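PDB 3TGH: glideosome-associated protein 50 from Plasmodium falciparum 3D7, which is a component of the glideosome, which drives gliding and host cell invasion, and probably anchors this motor complex to the inner membrane complex. Local coordinates for residues A[190-195]-A[304-309]; A[233-238]-A[253-258]. All blocks are in the same frame, centred on the assembly; numbering follows the deposited sequence.

Contact 1: A[190-195]-A[304-309]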
loop_
_atom_site.group_PDB
_atom_site.type_symbol
_atom_site.label_atom_id
_atom_site.label_comp_id
_atom_site.label_asym_id
_atom_site.label_seq_id
_atom_site.Cartn_x
_atom_site.Cartn_y
_atom_site.Cartn_z
ATOM N N ALA A 190 -7.039 -6.770 15.635
ATOM C CA ALA A 190 -7.530 -6.508 14.284
ATOM C C ALA A 190 -8.187 -7.727 13.633
ATOM O O ALA A 190 -7.604 -8.818 13.587
ATOM C CB ALA A 190 -6.396 -5.987 13.410
ATOM N N ASP A 191 -9.391 -7.524 13.105
ATOM C CA ASP A 191 -10.112 -8.565 12.366
ATOM C C ASP A 191 -9.563 -8.699 10.947
ATOM O O ASP A 191 -9.646 -9.775 10.332
ATOM C CB ASP A 191 -11.600 -8.239 12.338
ATOM C CG ASP A 191 -12.172 -8.059 13.734
ATOM O OD1 ASP A 191 -12.432 -9.077 14.415
ATOM O OD2 ASP A 191 -12.323 -6.894 14.162
ATOM N N PHE A 192 -9.019 -7.596 10.437
ATOM C CA PHE A 192 -8.371 -7.538 9.132
ATOM C C PHE A 192 -6.980 -6.921 9.284
ATOM O O PHE A 192 -6.815 -5.917 9.979
ATOM C CB PHE A 192 -9.168 -6.660 8.170
ATOM C CG PHE A 192 -10.566 -7.144 7.901
ATOM C CD1 PHE A 192 -11.657 -6.538 8.510
ATOM C CD2 PHE A 192 -10.792 -8.181 7.011
ATOM C CE1 PHE A 192 -12.954 -6.979 8.239
ATOM C CE2 PHE A 192 -12.080 -8.626 6.739
ATOM C CZ PHE A 192 -13.157 -8.023 7.355
ATOM N N ILE A 193 -5.987 -7.502 8.617
ATOM C CA ILE A 193 -4.630 -6.936 8.599
ATOM C C ILE A 193 -4.165 -6.857 7.151
ATOM O O ILE A 193 -4.149 -7.866 6.441
ATOM C CB ILE A 193 -3.625 -7.765 9.427
ATOM C CG1 ILE A 193 -4.150 -8.005 10.847
ATOM C CG2 ILE A 193 -2.274 -7.061 9.498
ATOM C CD1 ILE A 193 -3.316 -8.989 11.642
ATOM N N ILE A 194 -3.810 -5.642 6.731
ATOM C CA ILE A 194 -3.396 -5.344 5.368
ATOM C C ILE A 194 -2.028 -4.679 5.425
ATOM O O ILE A 194 -1.835 -3.694 6.128
ATOM C CB ILE A 194 -4.400 -4.392 4.659
ATOM C CG1 ILE A 194 -5.788 -5.040 4.564
ATOM C CG2 ILE A 194 -3.906 -3.997 3.252
ATOM C CD1 ILE A 194 -6.649 -4.817 5.795
ATOM N N VAL A 195 -1.073 -5.225 4.680
ATOM C CA VAL A 195 0.266 -4.662 4.626
ATOM C C VAL A 195 0.489 -4.085 3.223
ATOM O O VAL A 195 0.049 -4.669 2.229
ATOM C CB VAL A 195 1.328 -5.725 4.967
ATOM C CG1 VAL A 195 2.729 -5.134 4.929
ATOM C CG2 VAL A 195 1.045 -6.356 6.343
ATOM N N LEU A 304 -11.746 -12.855 -0.466
ATOM C CA LEU A 304 -11.067 -13.529 0.625
ATOM C C LEU A 304 -12.007 -13.553 1.835
ATOM O O LEU A 304 -12.512 -12.510 2.249
ATOM C CB LEU A 304 -9.763 -12.791 0.952
ATOM C CG LEU A 304 -8.734 -13.546 1.798
ATOM C CD1 LEU A 304 -8.089 -14.658 0.984
ATOM C CD2 LEU A 304 -7.675 -12.606 2.334
ATOM N N ASN A 305 -12.246 -14.738 2.392
ATOM C CA ASN A 305 -13.117 -14.878 3.558
ATOM C C ASN A 305 -12.467 -14.294 4.807
ATOM O O ASN A 305 -11.250 -14.394 4.984
ATOM C CB ASN A 305 -13.460 -16.352 3.807
ATOM C CG ASN A 305 -14.234 -16.980 2.660
ATOM O OD1 ASN A 305 -14.987 -16.305 1.957
ATOM N ND2 ASN A 305 -14.054 -18.283 2.471
ATOM N N ILE A 306 -13.278 -13.684 5.670
ATOM C CA ILE A 306 -12.790 -13.200 6.962
ATOM C C ILE A 306 -12.294 -14.388 7.790
ATOM O O ILE A 306 -12.886 -15.470 7.757
ATOM C CB ILE A 306 -13.886 -12.417 7.733
ATOM C CG1 ILE A 306 -13.278 -11.648 8.914
ATOM C CG2 ILE A 306 -15.002 -13.351 8.214
ATOM C CD1 ILE A 306 -14.250 -10.672 9.568
ATOM N N LYS A 307 -11.196 -14.194 8.511
ATOM C CA LYS A 307 -10.611 -15.275 9.296
ATOM C C LYS A 307 -11.316 -15.396 10.638
ATOM O O LYS A 307 -11.769 -14.401 11.197
ATOM C CB LYS A 307 -9.111 -15.048 9.494
ATOM C CG LYS A 307 -8.309 -15.212 8.211
ATOM C CD LYS A 307 -6.888 -14.697 8.349
ATOM C CE LYS A 307 -6.060 -14.981 7.091
ATOM N NZ LYS A 307 -6.693 -14.455 5.845
ATOM N N LYS A 308 -11.419 -16.626 11.132
ATOM C CA LYS A 308 -11.924 -16.894 12.475
ATOM C C LYS A 308 -10.719 -17.032 13.404
ATOM O O LYS A 308 -10.104 -18.098 13.482
ATOM C CB LYS A 308 -12.764 -18.170 12.481
ATOM C CG LYS A 308 -14.019 -18.086 11.618
ATOM C CD LYS A 308 -14.833 -19.379 11.673
ATOM C CE LYS A 308 -15.542 -19.554 13.015
ATOM N NZ LYS A 308 -16.377 -20.788 13.062
ATOM N N LYS A 309 -10.381 -15.946 14.097
ATOM C CA LYS A 309 -9.143 -15.875 14.875
ATOM C C LYS A 309 -9.364 -16.298 16.322
ATOM O O LYS A 309 -10.400 -15.979 16.907
ATOM C CB LYS A 309 -8.584 -14.451 14.834
ATOM C CG LYS A 309 -8.298 -13.944 13.438
ATOM C CD LYS A 309 -7.625 -12.586 13.478
ATOM C CE LYS A 309 -7.271 -12.107 12.085
ATOM N NZ LYS A 309 -6.469 -10.863 12.129
HETATM O O HOH W 1 -9.608 -11.698 8.207
HETATM O O HOH W 2 -10.769 -11.871 11.695
#

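Contact 2: A[233-238]-A[253-258]. With CO (cobalt (II) ion), chain G.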
loop_
_atom_site.group_PDB
_atom_site.type_symbol
_atom_site.label_atom_id
_atom_site.label_comp_id
_atom_site.label_asym_id
_atom_site.label_seq_id
_atom_site.Cartn_x
_atom_site.Cartn_y
_atom_site.Cartn_z
ATOM N N HIS A 233 5.891 -2.036 -7.728
ATOM C CA HIS A 233 7.236 -2.289 -8.251
ATOM C C HIS A 233 7.205 -2.914 -9.636
ATOM O O HIS A 233 7.737 -2.349 -10.582
ATOM C CB HIS A 233 8.058 -3.155 -7.293
ATOM C CG HIS A 233 9.525 -3.086 -7.549
ATOM N ND1 HIS A 233 10.357 -2.224 -6.867
ATOM C CD2 HIS A 233 10.307 -3.757 -8.425
ATOM C CE1 HIS A 233 11.595 -2.377 -7.307
ATOM N NE2 HIS A 233 11.588 -3.297 -8.254
ATOM N N ASP A 234 6.601 -4.090 -9.743
ATOM C CA ASP A 234 6.306 -4.680 -11.042
ATOM C C ASP A 234 5.079 -3.984 -11.628
ATOM O O ASP A 234 4.053 -3.845 -10.960
ATOM C CB ASP A 234 6.089 -6.187 -10.908
ATOM C CG ASP A 234 7.379 -6.931 -10.592
ATOM O OD1 ASP A 234 8.456 -6.468 -11.028
ATOM O OD2 ASP A 234 7.325 -7.980 -9.911
ATOM N N ASN A 235 5.198 -3.534 -12.873
ATOM C CA ASN A 235 4.188 -2.685 -13.494
ATOM C C ASN A 235 3.087 -3.506 -14.137
ATOM O O ASN A 235 2.938 -3.545 -15.366
ATOM C CB ASN A 235 4.825 -1.720 -14.494
ATOM C CG ASN A 235 5.902 -0.864 -13.868
ATOM O OD1 ASN A 235 6.995 -0.743 -14.414
ATOM N ND2 ASN A 235 5.606 -0.277 -12.706
ATOM N N ASN A 236 2.321 -4.164 -13.275
ATOM C CA ASN A 236 1.221 -5.017 -13.686
ATOM C C ASN A 236 0.248 -5.172 -12.530
ATOM O O ASN A 236 0.474 -4.628 -11.431
ATOM C CB ASN A 236 1.743 -6.384 -14.164
ATOM C CG ASN A 236 2.518 -7.130 -13.093
ATOM O OD1 ASN A 236 3.746 -7.133 -13.096
ATOM N ND2 ASN A 236 1.805 -7.771 -12.177
ATOM N N MET A 237 -0.840 -5.885 -12.785
ATOM C CA MET A 237 -1.774 -6.257 -11.733
ATOM C C MET A 237 -1.739 -7.767 -11.595
ATOM O O MET A 237 -1.607 -8.486 -12.592
ATOM C CB MET A 237 -3.189 -5.768 -12.065
ATOM C CG MET A 237 -3.308 -4.241 -12.050
ATOM S SD MET A 237 -4.980 -3.593 -12.362
ATOM C CE MET A 237 -5.400 -4.432 -13.868
ATOM N N GLU A 238 -1.840 -8.249 -10.365
ATOM C CA GLU A 238 -1.841 -9.685 -10.108
ATOM C C GLU A 238 -2.402 -10.011 -8.732
ATOM O O GLU A 238 -2.305 -9.199 -7.798
ATOM C CB GLU A 238 -0.417 -10.251 -10.222
ATOM C CG GLU A 238 -0.305 -11.747 -9.869
ATOM C CD GLU A 238 0.945 -12.413 -10.412
ATOM O OE1 GLU A 238 2.025 -11.781 -10.424
ATOM O OE2 GLU A 238 0.847 -13.587 -10.821
ATOM N N GLY A 253 -0.102 1.914 -12.200
ATOM C CA GLY A 253 -0.786 3.206 -12.142
ATOM C C GLY A 253 -0.460 4.161 -13.288
ATOM O O GLY A 253 -1.250 5.058 -13.586
ATOM N N SER A 254 0.713 4.002 -13.903
ATOM C CA SER A 254 1.121 4.847 -15.042
ATOM C C SER A 254 1.773 4.095 -16.211
ATOM O O SER A 254 1.825 4.625 -17.318
ATOM C CB SER A 254 2.088 5.942 -14.591
ATOM O OG SER A 254 3.324 5.403 -14.150
ATOM N N MET A 255 2.283 2.891 -15.955
ATOM C CA MET A 255 3.068 2.135 -16.936
ATOM C C MET A 255 2.675 0.685 -16.914
ATOM O O MET A 255 2.204 0.173 -15.901
ATOM C CB MET A 255 4.563 2.171 -16.596
ATOM C CG MET A 255 5.186 3.533 -16.499
ATOM S SD MET A 255 6.900 3.388 -15.956
ATOM C CE MET A 255 6.702 2.887 -14.242
ATOM N N SER A 256 2.941 0.017 -18.029
ATOM C CA SER A 256 2.671 -1.395 -18.189
ATOM C C SER A 256 3.924 -2.096 -18.702
ATOM O O SER A 256 4.562 -1.629 -19.643
ATOM C CB SER A 256 1.544 -1.597 -19.200
ATOM O OG SER A 256 1.435 -2.967 -19.570
ATOM N N GLN A 257 4.278 -3.207 -18.073
ATOM C CA GLN A 257 5.249 -4.120 -18.656
ATOM C C GLN A 257 4.537 -5.457 -18.808
ATOM O O GLN A 257 3.804 -5.884 -17.901
ATOM C CB GLN A 257 6.537 -4.204 -17.830
ATOM C CG GLN A 257 6.347 -4.614 -16.396
ATOM C CD GLN A 257 7.525 -4.252 -15.485
ATOM O OE1 GLN A 257 7.511 -4.577 -14.303
ATOM N NE2 GLN A 257 8.539 -3.586 -16.033
ATOM N N GLY A 258 4.751 -6.089 -19.962
ATOM C CA GLY A 258 3.909 -7.180 -20.470
ATOM C C GLY A 258 3.757 -8.403 -19.589
ATOM O O GLY A 258 4.041 -8.358 -18.399
HETATM CO CO CO G . 13.438 -4.253 -8.921
HETATM O O HOH W 3 14.163 -2.544 -9.685
HETATM O O HOH W 4 14.706 -3.348 -7.029
HETATM O O HOH W 5 12.553 -5.089 -10.870
HETATM O O HOH W 6 13.144 -6.217 -7.571
#

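Contact 1: A[190-195]-A[304-309]
The backbones of Phe192 and Ile306 pass with their CA atoms 7.5 Å apart, too far for direct pairing, so water and side chains bridge 190-195 and 304-309. Two waters lie between Asp191 and Lys307. Water 2 donates to Asp191 O at 2.7 Å and also donates to Lys307 O. Water 1 accepts the N-H of Lys307 and lies within hydrogen-bonding distance of Asp191 O, one of several acceptors around it.

Lys309 makes the direct polar link. Its CG lies anti to its carbonyl carbon (chi1 -58°), and the chain then runs fully extended to Ala190. Lys309 NZ donates to Ala190 O at 2.8 Å, with a C=O...N angle of 150° and the donor tilted 26° from the carbonyl plane. Along the way, Lys309 CE passes 3.8 Å from Asp191 O. Lys309 NZ also rests 3.7 Å from Ile193 CD1, so the ammonium group has an apolar neighbour beside its bond.

Beside the waters, on the Phe192 side, is an apolar contact. Ile306 extends CG1 and CD1 to the outer end of the Phe192 ring, and the two side chains cross at about a right angle. Ile306 CD1 meets Phe192 CZ at 3.6 Å in an oblique approach.

Neighbouring charges fasten both segments further. Asp191 OD2 forms a salt bridge with Lys314 and accepts the N-H of Ala151. Lys307 NZ pairs with Asp227.

The contact lies away from the metal sites. It joins the start of strand 192-196 in one mixed sheet to the chain leaving edge strand 297-305 of the other. Two such sheets packed together form the beta sandwich core of the metallophosphoesterase fold.

Contact 2: A[233-238]-A[253-258]
Gln257 reaches Asn235 through its torsions: its CG sits between its own backbone N and carbonyl carbon (chi1 57°), and the extended chain beyond carries OE1 to the backbone N of Asn235. The two side chains cross at about a right angle. Gln257 OE1 accepts the N-H of Asn235 N at 2.9 Å. The bond is nearly straight at the hydrogen, but the donor stands above the amide plane and not on a lone pair. The backbone returns the bond: Gln257 N donates to Asn235 O at 3.0 Å, here in the carbonyl plane. Asn235 is therefore gripped at both N and O by one residue. It is also the centre of an inverse gamma turn.

The CB of Asn235 is directed toward 253-258. Asn235 CB lies 3.5 Å from Met255 O. With CG anti to the carbonyl carbon (chi1 -56°), the Asn235 amide is set beside Met255 CE and Gln257 NE2. Met255 bends at its thioether to lay CE 3.6 Å from Asn235 OD1. The amide nitrogen of Asn235 is bonded to Gly251 O, which fixes how the group is turned. Gln257 CG packs on Asn235 CB at 3.8 Å, and Ser256 CA makes a CH...O contact with Asn235 O.

The CB of His233 is directed away. His233 NE2 binds a cobalt ion at 2.2 Å, and four waters complete the ligands found. Its ND1 is bonded to Asp198, which probably orients the ring.

The contact joins two loops of the mixed sheet. Residues 233-236 follow strand 228-231 and lead into strand 237-242. The other segment leaves strand 245-250 on the way to strand 267-271, with Ser256 bonded to Ser272 just beyond that strand and Ser254 to Asp11 and Thr16.

How the contacts relate
The centres of contact 1 and contact 2 are 26 Å apart, and their nearest atoms about 11 Å, so they do not touch. Both reach the same mixed sheet: contact 1 through strand 192-196, contact 2 through strand 237-242. Strand 228-231 lies next to 192-196 and leads into the loop with His233. Along the chain the order is 190-195, 233-238, 253-258, 304-309, so contact 2 falls wholly between the segments of contact 1. Contact 1 links this sheet to the chain after the last strand of the other. Contact 2 joins loops beside a metal-binding histidine. Both belong to the phosphatase-type fold, which in this protein probably serves anchoring.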